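Local structure of protein, Family 18 Chitinase (3SIM) at residues Thr111-Ile114 and Gln115-Leu119; Ile145-Leu148 and Lys149-Val153; Ala237-Ser240 and Leu241-Gly245. The protein probably hydrolyses the beta-1,4 glycosidic bonds of chitin, as a plant chitinase of glycosyl hydrolase family 18 built on a TIM barrel. One frame throughout, in Å; residues are numbered along the deposited sequence.

In the fold
The three interactions close three outer helices of one TIM barrel and follow each other in series along the chain: interaction 1 ends helix 99-116, interaction 2 helix 134-150 and interaction 3 helix 230-243. Interactions 1 and 2 belong to successive helices flanking strand 121-125, and their centres lie about 13 Å apart. They touch: Thr111 OG1 is 3.4 Å from Leu148 CD2, and Ile114 CG2 is 3.6 Å from Val153 O. Interaction 3 is separate, its centre about 36 Å from that of interaction 1 and about 34 Å from that of interaction 2. Each helix end leads into the next barrel strand, at the barrel end opposite the one where TIM-barrel enzymes carry their active sites.

Interaction 1 (Thr111-Ile114 and Gln115-Leu119); sequences TRII and QRYNL
Gln115 begins the last turn of helix 99-116 by lying alongside Thr111, both side chains running the same way, with the amide carbon CD 3.6 Å from Thr111 CG2. Its backbone N reaches Thr111 O at 3.0 Å, while Thr111 OG1 bonds back to Val107 O. Arg116 repeats the pattern with Arg112. CG anti to the backbone N in both (chi1 -161° and 179°) sends the two chains off the same way, and Arg116 CD settles 3.7 Å from Arg112 NH2, over one face of that guanidinium. Their like charges would be expected to repel. Tyr117 presents its ring edge to the backbone: Ile113 O lies near the ring plane, 3.4 Å from Tyr117 CD1, and also accepts the Tyr117 N-H. The ring's other neighbours include Trp56, met edge-to-face. At Asn118 the chain turns to positive phi (60°), and Asn118 N bonds to Gln115 O at 3.3 Å. Leu119 then points back at the helix, its CB 4.1 Å from Ile114 CG2 and its N bonded to Ile114 O at 3.0 Å. This pair of returning bonds is a Schellman motif, here ending a TIM-barrel helix ahead of strand 121-125.

Interaction 2 (Ile145-Leu148 and Lys149-Val153); sequences ITTL and KKNGV
Thr147 and Asn151 run side by side in the same direction at the end of helix 134-150. The methyl of Thr147 makes the contact: with chi1 at -61°, CG2 stands anti to the backbone N and leans along the helix toward its end, 3.4 Å from Asn151 ND2. The same torsion sets OG1 beside the backbone N, from where it bonds to Arg143 O, one turn back. Asn151 also lays its amide carbon against the backbone, with CG 3.3 Å from Thr147 O, the oxygen that accepts the Asn151 N-H.

On another flank of the helix Ile145 and Lys149 are likewise aligned. The lysine is extended beyond CG, and the two side chains run alongside each other, meeting at Lys149 CE and Ile145 CG2, 4.1 Å apart. Past this point Lys149 NZ bonds to Ala179 O, so that the charge is carried on to a backbone carbonyl of the loop after helix 166-175.

The helix belongs to the beta-alpha-beta unit formed with strands 121-125 and 156-159 of the TIM barrel, and it stops in a Schellman motif. Gly152 takes a positive phi of 74°, and its N bonds to Lys149 O at 3.2 Å. Beyond it Val153 N returns to Leu148 O at 3.1 Å, a weak bond bent to 132°. This reversal brings Val153 back across Leu148: the two side chains meet at a slant rather than in parallel, with the Leu148 methyl CD2 4.2 Å from Val153 CB. Leu148 also packs on Ile154, the next residue along the chain. Lys150, by contrast, kinks near its end, bringing NZ to 4.2 Å from Thr147 OG1 on the more exposed flank.

Interaction 3 (Ala237-Ser240 and Leu241-Gly245); sequences AATS and LKNKG
Ala238 O accepts the backbone N-H of Lys242 at 2.9 Å, the shortest bond in the closing turns of helix 230-243. From this position the extended Lys242 chain, with CG anti to the backbone N, carries its ammonium to the C-terminal part of the protein. Lys242 NZ bonds to Phe272 O, in helix 264-274, and to the O of Ser275, the C-terminal residue, and makes a cation-pi contact with the Phe272 ring. The positive charge is thereby tied to the last residues of the chain.

Thr239 and Asn243 stand side by side, pointing the same way. The threonine methyl CG2 lies 3.8 Å from Asn243 ND2, while Thr239 OG1 turns back to bond with Phe235 O. The amide carbon of the asparagine rests close to the backbone as well, CG being 3.4 Å from Thr239 O, which takes the N-H of Asn243. Leu241 hugs the preceding turn, with CG 3.6 Å from Ala237 O. Its buried side chain, like Ala237, packs on Leu200 of helix 196-209, and it also touches Ile217 of strand 215-220.

Lys244 is curled rather than extended. With CG anti to the carbonyl carbon (chi1 -75°), its chain runs beside the carbonyl of Ser240, and Lys244 CD comes 3.2 Å from Ser240 O; further bends turn the rest of the chain. The same oxygen accepts the Lys244 N-H at 3.2 Å, with the N-H···O angle bent to 145° as the helix runs out. Gly245, at positive phi (74°) and with its N bonded to Lys242 O at 3.1 Å, closes the helix in a Schellman motif, within the beta-alpha-beta unit that links strands 215-220 and 250-253 of the TIM barrel.

Interaction 1 (Thr111-Ile114 and Gln115-Leu119)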
# COMPACT_ATOMS: atom_id res chain seq x y z
N THR A 111 6.11 5.45 -15.43
CA THR A 111 6.23 6.87 -15.68
C THR A 111 5.02 7.35 -16.49
O THR A 111 4.38 8.24 -16.11
CB THR A 111 7.54 7.31 -16.39
OG1 THR A 111 8.64 7.22 -15.52
CG2 THR A 111 7.41 8.76 -16.84
N ARG A 112 4.67 6.61 -17.53
CA ARG A 112 3.45 6.88 -18.28
C ARG A 112 2.16 6.82 -17.44
O ARG A 112 1.39 7.70 -17.49
CB ARG A 112 3.29 5.92 -19.49
CG ARG A 112 2.01 6.15 -20.28
CD ARG A 112 1.66 5.11 -21.34
NE ARG A 112 0.37 5.38 -21.89
CZ ARG A 112 -0.74 4.92 -21.38
NH1 ARG A 112 -0.69 4.13 -20.35
NH2 ARG A 112 -1.89 5.24 -21.89
N ILE A 113 1.98 5.79 -16.64
CA ILE A 113 0.82 5.68 -15.80
C ILE A 113 0.74 6.81 -14.74
O ILE A 113 -0.27 7.40 -14.57
CB ILE A 113 0.69 4.25 -15.13
CG1 ILE A 113 0.28 3.16 -16.13
CG2 ILE A 113 -0.31 4.21 -14.00
CD1 ILE A 113 0.61 1.82 -15.76
N ILE A 114 1.85 7.07 -14.09
CA ILE A 114 1.92 8.05 -13.04
C ILE A 114 1.61 9.45 -13.58
O ILE A 114 0.80 10.09 -13.02
CB ILE A 114 3.30 8.03 -12.33
CG1 ILE A 114 3.44 6.77 -11.47
CG2 ILE A 114 3.50 9.28 -11.54
CD1 ILE A 114 4.79 6.48 -11.04
N GLN A 115 2.22 9.84 -14.69
CA GLN A 115 1.93 11.14 -15.34
C GLN A 115 0.48 11.24 -15.82
O GLN A 115 -0.16 12.17 -15.58
CB GLN A 115 2.93 11.46 -16.47
CG GLN A 115 4.39 11.54 -16.05
CD GLN A 115 5.37 11.75 -17.21
OE1 GLN A 115 5.13 11.37 -18.30
NE2 GLN A 115 6.46 12.36 -16.92
N ARG A 116 0.00 10.20 -16.46
CA ARG A 116 -1.35 10.16 -16.96
C ARG A 116 -2.44 10.28 -15.88
O ARG A 116 -3.35 10.97 -16.09
CB ARG A 116 -1.62 8.97 -17.87
CG ARG A 116 -2.84 9.14 -18.75
CD ARG A 116 -3.04 7.98 -19.72
NE ARG A 116 -3.97 6.97 -19.23
CZ ARG A 116 -5.27 7.13 -19.21
NH1 ARG A 116 -6.03 6.20 -18.80
NH2 ARG A 116 -5.79 8.23 -19.64
N TYR A 117 -2.29 9.60 -14.75
CA TYR A 117 -3.26 9.66 -13.67
C TYR A 117 -3.02 10.83 -12.66
O TYR A 117 -3.72 10.98 -11.70
CB TYR A 117 -3.43 8.31 -12.96
CG TYR A 117 -4.17 7.23 -13.76
CD1 TYR A 117 -3.54 6.54 -14.76
CD2 TYR A 117 -5.47 6.91 -13.49
CE1 TYR A 117 -4.22 5.57 -15.49
CE2 TYR A 117 -6.13 5.95 -14.16
CZ TYR A 117 -5.52 5.28 -15.18
OH TYR A 117 -6.18 4.34 -15.84
N ASN A 118 -2.03 11.65 -12.92
CA ASN A 118 -1.66 12.70 -11.98
C ASN A 118 -1.21 12.22 -10.56
O ASN A 118 -1.62 12.78 -9.64
CB ASN A 118 -2.84 13.65 -11.71
CG ASN A 118 -3.67 14.01 -12.95
OD1 ASN A 118 -4.87 13.69 -13.04
ND2 ASN A 118 -3.02 14.68 -13.88
N LEU A 119 -0.48 11.14 -10.46
CA LEU A 119 -0.10 10.49 -9.19
C LEU A 119 1.14 11.10 -8.52
O LEU A 119 1.97 11.65 -9.17
CB LEU A 119 0.07 8.99 -9.38
CG LEU A 119 -1.09 8.16 -9.97
CD1 LEU A 119 -0.79 6.66 -10.04
CD2 LEU A 119 -2.41 8.47 -9.32

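Interaction 2 (Ile145-Leu148 and Lys149-Val153)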
# COMPACT_ATOMS: atom_id res chain seq x y z
N ILE A 145 12.46 2.88 -7.67
CA ILE A 145 12.11 3.99 -6.83
C ILE A 145 13.13 5.14 -6.95
O ILE A 145 12.75 6.22 -7.15
CB ILE A 145 11.97 3.56 -5.39
CG1 ILE A 145 10.84 2.55 -5.26
CG2 ILE A 145 11.81 4.76 -4.45
CD1 ILE A 145 10.84 1.80 -4.03
N THR A 146 14.41 4.81 -6.92
CA THR A 146 15.50 5.74 -6.97
C THR A 146 15.41 6.55 -8.27
O THR A 146 15.40 7.73 -8.22
CB THR A 146 16.90 5.05 -6.82
OG1 THR A 146 17.07 4.46 -5.54
CG2 THR A 146 17.98 6.04 -7.01
N THR A 147 15.20 5.87 -9.39
CA THR A 147 15.05 6.52 -10.69
C THR A 147 13.86 7.45 -10.82
O THR A 147 13.98 8.52 -11.29
CB THR A 147 14.98 5.50 -11.88
OG1 THR A 147 16.16 4.75 -11.94
CG2 THR A 147 14.79 6.19 -13.20
N LEU A 148 12.71 6.98 -10.40
CA LEU A 148 11.48 7.71 -10.47
C LEU A 148 11.59 9.01 -9.62
O LEU A 148 11.24 10.02 -10.10
CB LEU A 148 10.31 6.83 -10.06
CG LEU A 148 9.83 5.72 -11.03
CD1 LEU A 148 8.71 4.99 -10.39
CD2 LEU A 148 9.45 6.25 -12.33
N LYS A 149 12.15 8.91 -8.42
CA LYS A 149 12.42 10.05 -7.56
C LYS A 149 13.41 11.07 -8.19
O LYS A 149 13.16 12.22 -8.20
CB LYS A 149 12.85 9.61 -6.16
CG LYS A 149 11.76 9.05 -5.23
CD LYS A 149 12.23 8.92 -3.80
CE LYS A 149 11.11 8.47 -2.81
NZ LYS A 149 11.43 8.46 -1.45
N LYS A 150 14.49 10.57 -8.74
CA LYS A 150 15.49 11.38 -9.43
C LYS A 150 14.95 12.15 -10.65
O LYS A 150 15.20 13.27 -10.75
CB LYS A 150 16.74 10.58 -9.72
CG LYS A 150 17.82 11.18 -10.54
CD LYS A 150 18.90 10.15 -10.83
CE LYS A 150 18.59 9.35 -12.04
NZ LYS A 150 18.89 7.90 -12.03
N ASN A 151 14.11 11.53 -11.47
CA ASN A 151 13.48 12.08 -12.67
C ASN A 151 12.35 13.08 -12.35
O ASN A 151 11.80 13.69 -13.21
CB ASN A 151 12.96 11.00 -13.59
CG ASN A 151 14.02 10.13 -14.15
OD1 ASN A 151 15.16 10.41 -14.07
ND2 ASN A 151 13.62 9.05 -14.70
N GLY A 152 12.03 13.17 -11.07
CA GLY A 152 10.95 13.96 -10.52
C GLY A 152 9.52 13.45 -10.72
O GLY A 152 8.62 14.18 -10.58
N VAL A 153 9.36 12.20 -11.11
CA VAL A 153 8.09 11.53 -11.32
C VAL A 153 7.21 11.27 -10.05
O VAL A 153 6.03 11.34 -10.12
CB VAL A 153 8.25 10.25 -12.19
CG1 VAL A 153 6.92 9.68 -12.51
CG2 VAL A 153 9.03 10.55 -13.44

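Interaction 3 (Ala237-Ser240 and Leu241-Gly245)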
# COMPACT_ATOMS: atom_id res chain seq x y z
N ALA A 237 -4.64 -0.40 21.65
CA ALA A 237 -3.28 -0.52 21.21
C ALA A 237 -2.81 0.78 20.52
O ALA A 237 -1.77 1.26 20.78
CB ALA A 237 -3.15 -1.68 20.31
N ALA A 238 -3.65 1.35 19.70
CA ALA A 238 -3.32 2.57 18.99
C ALA A 238 -3.10 3.72 19.98
O ALA A 238 -2.23 4.50 19.83
CB ALA A 238 -4.30 2.90 18.02
N THR A 239 -3.93 3.73 21.01
CA THR A 239 -3.81 4.70 22.07
C THR A 239 -2.48 4.63 22.86
O THR A 239 -1.90 5.61 23.05
CB THR A 239 -5.05 4.71 23.01
OG1 THR A 239 -6.17 5.16 22.32
CG2 THR A 239 -4.84 5.60 24.21
N SER A 240 -2.03 3.43 23.20
CA SER A 240 -0.74 3.25 23.84
C SER A 240 0.40 3.73 22.93
O SER A 240 1.28 4.42 23.39
CB SER A 240 -0.48 1.80 24.21
OG SER A 240 -1.36 1.33 25.16
N LEU A 241 0.32 3.39 21.65
CA LEU A 241 1.27 3.86 20.71
C LEU A 241 1.29 5.39 20.61
O LEU A 241 2.33 5.94 20.61
CB LEU A 241 1.09 3.17 19.38
CG LEU A 241 1.45 1.70 19.26
CD1 LEU A 241 1.28 1.14 17.88
CD2 LEU A 241 2.79 1.37 19.84
N LYS A 242 0.13 6.01 20.58
CA LYS A 242 0.04 7.45 20.50
C LYS A 242 0.69 8.18 21.74
O LYS A 242 1.48 9.03 21.54
CB LYS A 242 -1.42 7.86 20.30
CG LYS A 242 -1.67 9.27 19.84
CD LYS A 242 -3.13 9.46 19.53
CE LYS A 242 -3.49 10.90 19.36
NZ LYS A 242 -4.90 11.19 19.45
N ASN A 243 0.41 7.71 22.94
CA ASN A 243 0.92 8.22 24.21
C ASN A 243 2.44 8.12 24.30
O ASN A 243 3.08 8.91 24.90
CB ASN A 243 0.24 7.52 25.39
CG ASN A 243 -1.26 7.88 25.54
OD1 ASN A 243 -1.72 8.85 25.05
ND2 ASN A 243 -1.97 7.09 26.29
N LYS A 244 2.98 7.09 23.68
CA LYS A 244 4.38 6.85 23.61
C LYS A 244 5.17 7.59 22.50
O LYS A 244 6.32 7.49 22.43
CB LYS A 244 4.64 5.34 23.66
CG LYS A 244 4.46 4.73 24.98
CD LYS A 244 3.93 3.41 24.86
CE LYS A 244 4.93 2.47 24.44
NZ LYS A 244 4.97 2.43 23.10
N GLY A 245 4.52 8.34 21.66
CA GLY A 245 5.18 8.94 20.55
C GLY A 245 5.50 7.94 19.44
O GLY A 245 6.35 8.14 18.69